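Local coordinates for protein 5'-tyrosyl-DNA phosphodiesterase (Caenorhabditis elegans, PDB 4FVA) that belongs to the endonuclease/exonuclease/phosphatase family of DNase I-like proteins and carries a bound magnesium ion, at residues K119-N124 / A158-G163; R27-R32 / V54-A59. All coordinates share one frame; numbering follows the deposited sequence.

Interaction 1 of 2, residues K119-N124 / A158-G163; sequences KVFLLN and ALVFFG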
loop_
_atom_site.group_PDB
_atom_site.type_symbol
_atom_site.label_atom_id
_atom_site.label_comp_id
_atom_site.label_asym_id
_atom_site.label_seq_id
_atom_site.Cartn_x
_atom_site.Cartn_y
_atom_site.Cartn_z
ATOM N N LYS A 119 -18.160 -1.198 8.401
ATOM C CA LYS A 119 -16.967 -1.002 9.212
ATOM C C LYS A 119 -15.756 -1.358 8.368
ATOM O O LYS A 119 -15.759 -2.384 7.684
ATOM C CB LYS A 119 -17.024 -1.880 10.459
ATOM C CG LYS A 119 -15.963 -1.571 11.486
ATOM C CD LYS A 119 -16.320 -0.305 12.275
ATOM C CE LYS A 119 -15.339 -0.047 13.411
ATOM N NZ LYS A 119 -15.750 1.124 14.232
ATOM N N VAL A 120 -14.730 -0.504 8.393
ATOM C CA VAL A 120 -13.534 -0.733 7.585
ATOM C C VAL A 120 -12.277 -0.499 8.401
ATOM O O VAL A 120 -12.160 0.534 9.055
ATOM C CB VAL A 120 -13.485 0.200 6.358
ATOM C CG1 VAL A 120 -12.258 -0.111 5.524
ATOM C CG2 VAL A 120 -14.746 0.060 5.528
ATOM N N PHE A 121 -11.360 -1.464 8.380
ATOM C CA PHE A 121 -10.029 -1.298 8.971
ATOM C C PHE A 121 -8.989 -1.255 7.860
ATOM O O PHE A 121 -8.977 -2.117 6.976
ATOM C CB PHE A 121 -9.705 -2.429 9.962
ATOM C CG PHE A 121 -10.507 -2.370 11.240
ATOM C CD1 PHE A 121 -11.808 -2.862 11.285
ATOM C CD2 PHE A 121 -9.937 -1.850 12.407
ATOM C CE1 PHE A 121 -12.552 -2.810 12.479
ATOM C CE2 PHE A 121 -10.654 -1.801 13.597
ATOM C CZ PHE A 121 -11.972 -2.281 13.632
ATOM N N LEU A 122 -8.125 -0.245 7.909
ATOM C CA LEU A 122 -7.077 -0.067 6.915
ATOM C C LEU A 122 -5.749 -0.174 7.636
ATOM O O LEU A 122 -5.489 0.600 8.560
ATOM C CB LEU A 122 -7.193 1.310 6.247
ATOM C CG LEU A 122 -8.545 1.614 5.584
ATOM C CD1 LEU A 122 -8.576 3.001 4.931
ATOM C CD2 LEU A 122 -8.854 0.518 4.576
ATOM N N LEU A 123 -4.918 -1.124 7.218
ATOM C CA LEU A 123 -3.601 -1.323 7.814
ATOM C C LEU A 123 -2.512 -1.224 6.744
ATOM O O LEU A 123 -2.432 -2.064 5.847
ATOM C CB LEU A 123 -3.532 -2.678 8.518
ATOM C CG LEU A 123 -4.516 -2.911 9.677
ATOM C CD1 LEU A 123 -5.895 -3.344 9.178
ATOM C CD2 LEU A 123 -3.943 -3.929 10.653
ATOM N N ASN A 124 -1.690 -0.185 6.856
ATOM C CA ASN A 124 -0.668 0.143 5.872
ATOM C C ASN A 124 0.709 0.064 6.517
ATOM O O ASN A 124 0.935 0.639 7.600
ATOM C CB ASN A 124 -0.932 1.561 5.330
ATOM C CG ASN A 124 0.055 1.989 4.253
ATOM O OD1 ASN A 124 0.681 1.156 3.600
ATOM N ND2 ASN A 124 0.200 3.310 4.066
ATOM N N ALA A 158 -16.775 -6.944 9.363
ATOM C CA ALA A 158 -16.008 -5.786 8.888
ATOM C C ALA A 158 -15.178 -6.086 7.643
ATOM O O ALA A 158 -14.785 -7.232 7.399
ATOM C CB ALA A 158 -15.103 -5.230 9.986
ATOM N N LEU A 159 -14.901 -5.044 6.866
ATOM C CA LEU A 159 -13.916 -5.148 5.787
ATOM C C LEU A 159 -12.558 -4.793 6.369
ATOM O O LEU A 159 -12.408 -3.752 7.019
ATOM C CB LEU A 159 -14.233 -4.160 4.669
ATOM C CG LEU A 159 -14.946 -4.653 3.418
ATOM C CD1 LEU A 159 -15.059 -3.524 2.392
ATOM C CD2 LEU A 159 -14.198 -5.835 2.841
ATOM N N VAL A 160 -11.578 -5.671 6.182
ATOM C CA VAL A 160 -10.227 -5.396 6.650
ATOM C C VAL A 160 -9.257 -5.452 5.459
ATOM O O VAL A 160 -9.192 -6.465 4.741
ATOM C CB VAL A 160 -9.790 -6.407 7.743
ATOM C CG1 VAL A 160 -8.392 -6.093 8.227
ATOM C CG2 VAL A 160 -10.769 -6.394 8.919
ATOM N N PHE A 161 -8.509 -4.369 5.249
ATOM C CA PHE A 161 -7.470 -4.341 4.211
ATOM C C PHE A 161 -6.093 -4.177 4.844
ATOM O O PHE A 161 -5.824 -3.189 5.545
ATOM C CB PHE A 161 -7.714 -3.205 3.198
ATOM C CG PHE A 161 -8.999 -3.361 2.422
ATOM C CD1 PHE A 161 -9.141 -4.382 1.500
ATOM C CD2 PHE A 161 -10.072 -2.494 2.640
ATOM C CE1 PHE A 161 -10.328 -4.547 0.792
ATOM C CE2 PHE A 161 -11.270 -2.645 1.933
ATOM C CZ PHE A 161 -11.393 -3.679 1.003
ATOM N N PHE A 162 -5.218 -5.137 4.587
ATOM C CA PHE A 162 -3.840 -5.036 5.063
ATOM C C PHE A 162 -2.829 -5.166 3.933
ATOM O O PHE A 162 -2.922 -6.093 3.124
ATOM C CB PHE A 162 -3.540 -6.100 6.107
ATOM C CG PHE A 162 -2.076 -6.293 6.331
ATOM C CD1 PHE A 162 -1.327 -5.329 6.997
ATOM C CD2 PHE A 162 -1.436 -7.406 5.822
ATOM C CE1 PHE A 162 0.046 -5.497 7.180
ATOM C CE2 PHE A 162 -0.068 -7.586 6.003
ATOM C CZ PHE A 162 0.673 -6.623 6.681
ATOM N N GLY A 163 -1.862 -4.246 3.880
ATOM C CA GLY A 163 -0.803 -4.345 2.891
ATOM C C GLY A 163 0.142 -3.153 2.862
ATOM O O GLY A 163 0.319 -2.440 3.862
#
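The ring of Phe161 meets the neighbouring strand at its edge: the methyl CD2 of Leu122 lies near the ring plane, 3.8 Å from CD2 of Phe161, and CG1 of Val120 reaches the same edge from further back along the strand. Leu122 and Phe161 run side by side and point the same way. On the opposite surface of the sheet the edge of the Phe162 ring faces CB of Leu123, which lies in the ring plane 3.8 Å from CD1 of Phe162, and the edge of the Phe121 ring receives CB of Ala158. Leu123 sends its CD1 diagonally over the sheet to CG1 of Val160, 3.8 Å away. That methyl of Val160 is placed anti to its backbone N (chi1 -179°), while CG2 turns to CB of Phe121.

Between these two layers of side chains the backbones pair in parallel. Five hydrogen bonds alternate between the strands: Phe121 and Leu123 on one, Leu159 and Phe161 on the other, each use both N-H and C=O, from Leu159 N to Lys119 O (2.9 Å) to Gly163 N on Leu123 O (3.0 Å). The central one, Phe161 N to Phe121 O, is almost straight, with 176° at the hydrogen. CA-H groups of Val120, Val160, Phe162 and Asn124 add contacts to carbonyl oxygens across the gap.

The two strands form a beta-alpha-beta crossover through helix 134-154, which packs on the surface bearing Phe121, Val160 and Phe162 through Ile151, Cys144 and Val148. The other surface, with Leu122 and Asn124, meets strand 80-86 of the second sheet; the Asn124 amide bonds through OD1 to the side chain of Gln51 and through ND2 to the backbone O of Leu50, both on strand 47-53 of that sheet. Strand 107-115 flanks 119-124, and strand 212-221 flanks 159-163, leaving this pair in the interior of its sheet.

Interaction 2 of 2, residues R27-R32 / V54-A59; sequences RSLLTR and VDRDLA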
loop_
_atom_site.group_PDB
_atom_site.type_symbol
_atom_site.label_atom_id
_atom_site.label_comp_id
_atom_site.label_asym_id
_atom_site.label_seq_id
_atom_site.Cartn_x
_atom_site.Cartn_y
_atom_site.Cartn_z
ATOM N N ARG A 27 16.247 12.575 -7.096
ATOM C CA ARG A 27 16.252 12.923 -8.514
ATOM C C ARG A 27 14.852 13.164 -9.093
ATOM O O ARG A 27 14.003 12.275 -9.062
ATOM C CB ARG A 27 16.950 11.820 -9.308
ATOM C CG ARG A 27 18.397 11.581 -8.854
ATOM C CD ARG A 27 18.982 10.256 -9.358
ATOM N NE ARG A 27 18.253 9.097 -8.843
ATOM C CZ ARG A 27 18.512 7.836 -9.177
ATOM N NH1 ARG A 27 19.491 7.557 -10.029
ATOM N NH2 ARG A 27 17.792 6.852 -8.656
ATOM N N SER A 28 14.623 14.360 -9.633
ATOM C CA SER A 28 13.336 14.706 -10.243
ATOM C C SER A 28 12.166 14.480 -9.284
ATOM O O SER A 28 11.054 14.153 -9.714
ATOM C CB SER A 28 13.109 13.895 -11.525
ATOM O OG SER A 28 14.030 14.253 -12.535
ATOM N N LEU A 29 12.419 14.643 -7.990
ATOM C CA LEU A 29 11.410 14.357 -6.973
ATOM C C LEU A 29 10.093 15.134 -7.172
ATOM O O LEU A 29 8.998 14.566 -7.059
ATOM C CB LEU A 29 11.974 14.577 -5.567
ATOM C CG LEU A 29 11.008 14.258 -4.421
ATOM C CD1 LEU A 29 10.601 12.783 -4.467
ATOM C CD2 LEU A 29 11.637 14.602 -3.047
ATOM N N LEU A 30 10.190 16.442 -7.398
ATOM C CA LEU A 30 8.981 17.245 -7.572
ATOM C C LEU A 30 8.195 16.795 -8.795
ATOM O O LEU A 30 6.991 16.561 -8.718
ATOM C CB LEU A 30 9.298 18.747 -7.644
ATOM C CG LEU A 30 8.056 19.649 -7.812
ATOM C CD1 LEU A 30 7.057 19.426 -6.693
ATOM C CD2 LEU A 30 8.459 21.112 -7.814
ATOM N N THR A 31 8.874 16.634 -9.923
ATOM C CA THR A 31 8.183 16.194 -11.127
ATOM C C THR A 31 7.513 14.841 -10.892
ATOM O O THR A 31 6.371 14.612 -11.328
ATOM C CB THR A 31 9.148 16.116 -12.330
ATOM O OG1 THR A 31 9.654 17.422 -12.621
ATOM C CG2 THR A 31 8.450 15.574 -13.562
ATOM N N ARG A 32 8.223 13.949 -10.205
ATOM C CA ARG A 32 7.705 12.611 -9.929
ATOM C C ARG A 32 6.494 12.655 -8.984
ATOM O O ARG A 32 5.517 11.929 -9.189
ATOM C CB ARG A 32 8.809 11.681 -9.392
ATOM C CG ARG A 32 9.913 11.326 -10.421
ATOM C CD ARG A 32 11.146 10.658 -9.773
ATOM N NE ARG A 32 10.711 9.714 -8.765
ATOM C CZ ARG A 32 11.103 9.701 -7.499
ATOM N NH1 ARG A 32 12.035 10.541 -7.071
ATOM N NH2 ARG A 32 10.576 8.804 -6.672
ATOM N N VAL A 54 8.071 11.541 1.770
ATOM C CA VAL A 54 9.010 12.461 2.429
ATOM C C VAL A 54 8.451 13.879 2.506
ATOM O O VAL A 54 7.525 14.227 1.774
ATOM C CB VAL A 54 10.392 12.476 1.721
ATOM C CG1 VAL A 54 11.031 11.088 1.740
ATOM C CG2 VAL A 54 10.252 12.987 0.276
ATOM N N ASP A 55 8.992 14.692 3.410
ATOM C CA ASP A 55 8.505 16.064 3.577
ATOM C C ASP A 55 8.805 16.911 2.351
ATOM O O ASP A 55 8.004 17.752 1.943
ATOM C CB ASP A 55 9.122 16.708 4.817
ATOM C CG ASP A 55 8.637 16.078 6.107
ATOM O OD1 ASP A 55 7.508 15.539 6.143
ATOM O OD2 ASP A 55 9.414 16.081 7.082
ATOM N N ARG A 56 9.980 16.693 1.777
ATOM C CA ARG A 56 10.429 17.488 0.640
ATOM C C ARG A 56 9.572 17.276 -0.602
ATOM O O ARG A 56 9.381 16.138 -1.059
ATOM C CB ARG A 56 11.891 17.174 0.326
ATOM C CG ARG A 56 12.435 17.886 -0.909
ATOM C CD ARG A 56 13.863 17.434 -1.190
ATOM N NE ARG A 56 14.201 17.580 -2.606
ATOM C CZ ARG A 56 15.021 16.762 -3.256
ATOM N NH1 ARG A 56 15.592 15.749 -2.614
ATOM N NH2 ARG A 56 15.265 16.950 -4.546
ATOM N N ASP A 57 9.079 18.377 -1.161
ATOM C CA ASP A 57 8.294 18.328 -2.388
ATOM C C ASP A 57 7.003 17.532 -2.196
ATOM O O ASP A 57 6.535 16.855 -3.113
ATOM C CB ASP A 57 9.119 17.736 -3.541
ATOM C CG ASP A 57 10.232 18.676 -4.007
ATOM O OD1 ASP A 57 10.056 19.901 -3.868
ATOM O OD2 ASP A 57 11.271 18.190 -4.519
ATOM N N LEU A 58 6.424 17.633 -1.004
ATOM C CA LEU A 58 5.204 16.903 -0.692
ATOM C C LEU A 58 3.955 17.606 -1.258
ATOM O O LEU A 58 2.882 16.998 -1.384
ATOM C CB LEU A 58 5.102 16.725 0.823
ATOM C CG LEU A 58 3.932 15.915 1.369
ATOM C CD1 LEU A 58 4.017 14.456 0.920
ATOM C CD2 LEU A 58 3.950 15.999 2.881
ATOM N N ALA A 59 4.101 18.873 -1.639
ATOM C CA ALA A 59 2.930 19.683 -2.017
ATOM C C ALA A 59 1.935 19.004 -2.966
ATOM O O ALA A 59 0.731 18.984 -2.697
ATOM C CB ALA A 59 3.377 21.037 -2.604
HETATM O O HOH W 1 12.777 18.100 -7.369
#
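With CG of Leu29 turned opposite its own backbone N (chi1 -178°), the methyl CD2 is carried into the bend of the 54-59 loop, where it lies 3.4 Å from the carbonyl O of Arg56. The side chain of Arg56, extended from CG to NE, runs alongside the same leucine: CD2 of Leu29 sits 3.8 Å above one face of the guanidinium plane, offset toward its rim. CG2 of Val54 approaches that methyl as well, at 3.9 Å, so Leu29 CD2 touches the Val54 methyl, the aliphatic part and guanidinium of Arg56, and a peptide carbonyl.

Asp57 supplies the polar half of the contact. The side chains of Asp57 and Leu30 cross at about a right angle, and OD2 of Asp57 lies 3.7 Å from CB of Leu30. A water links the two segments at this point, accepting from Leu30 N (3.1 Å) and donating to Asp57 OD2 (3.2 Å). The carboxylate thereby reaches a backbone N-H in the first turn of the helix through solvent, where the positive end of the helix dipole probably favours its negative charge. Arg56 NE forms a salt bridge with the same oxygen, OD2 of Asp57, at 3.6 Å, which ties the arginine to its sequence neighbour while its guanidinium covers Leu29.

Asp55 to Leu58 form a type II beta turn, placing Arg56 and Asp57 at its corner. The contact joins the start of helix 29-43 to the loop connecting strand 47-53 with the short helix 59-62, at the surface of the protein.

In the fold
Interaction 1 is buried and pairs two strands within one sheet, whereas interaction 2 is a surface contact between a helix start and a loop following a strand of the other sheet. Their centres are 28 Å apart, on opposite sides of the chain's centre, and their nearest atoms remain about 12 Å from each other. Asn124 connects interaction 1 to strand 47-53 through Gln51, and that strand carries the magnesium site residue Glu52 and leads directly into segment 54-59. The side chain of Val54 is about 8 Å from the magnesium ion, while Arg32 bonds to the backbone O of Asp22, the other metal site residue.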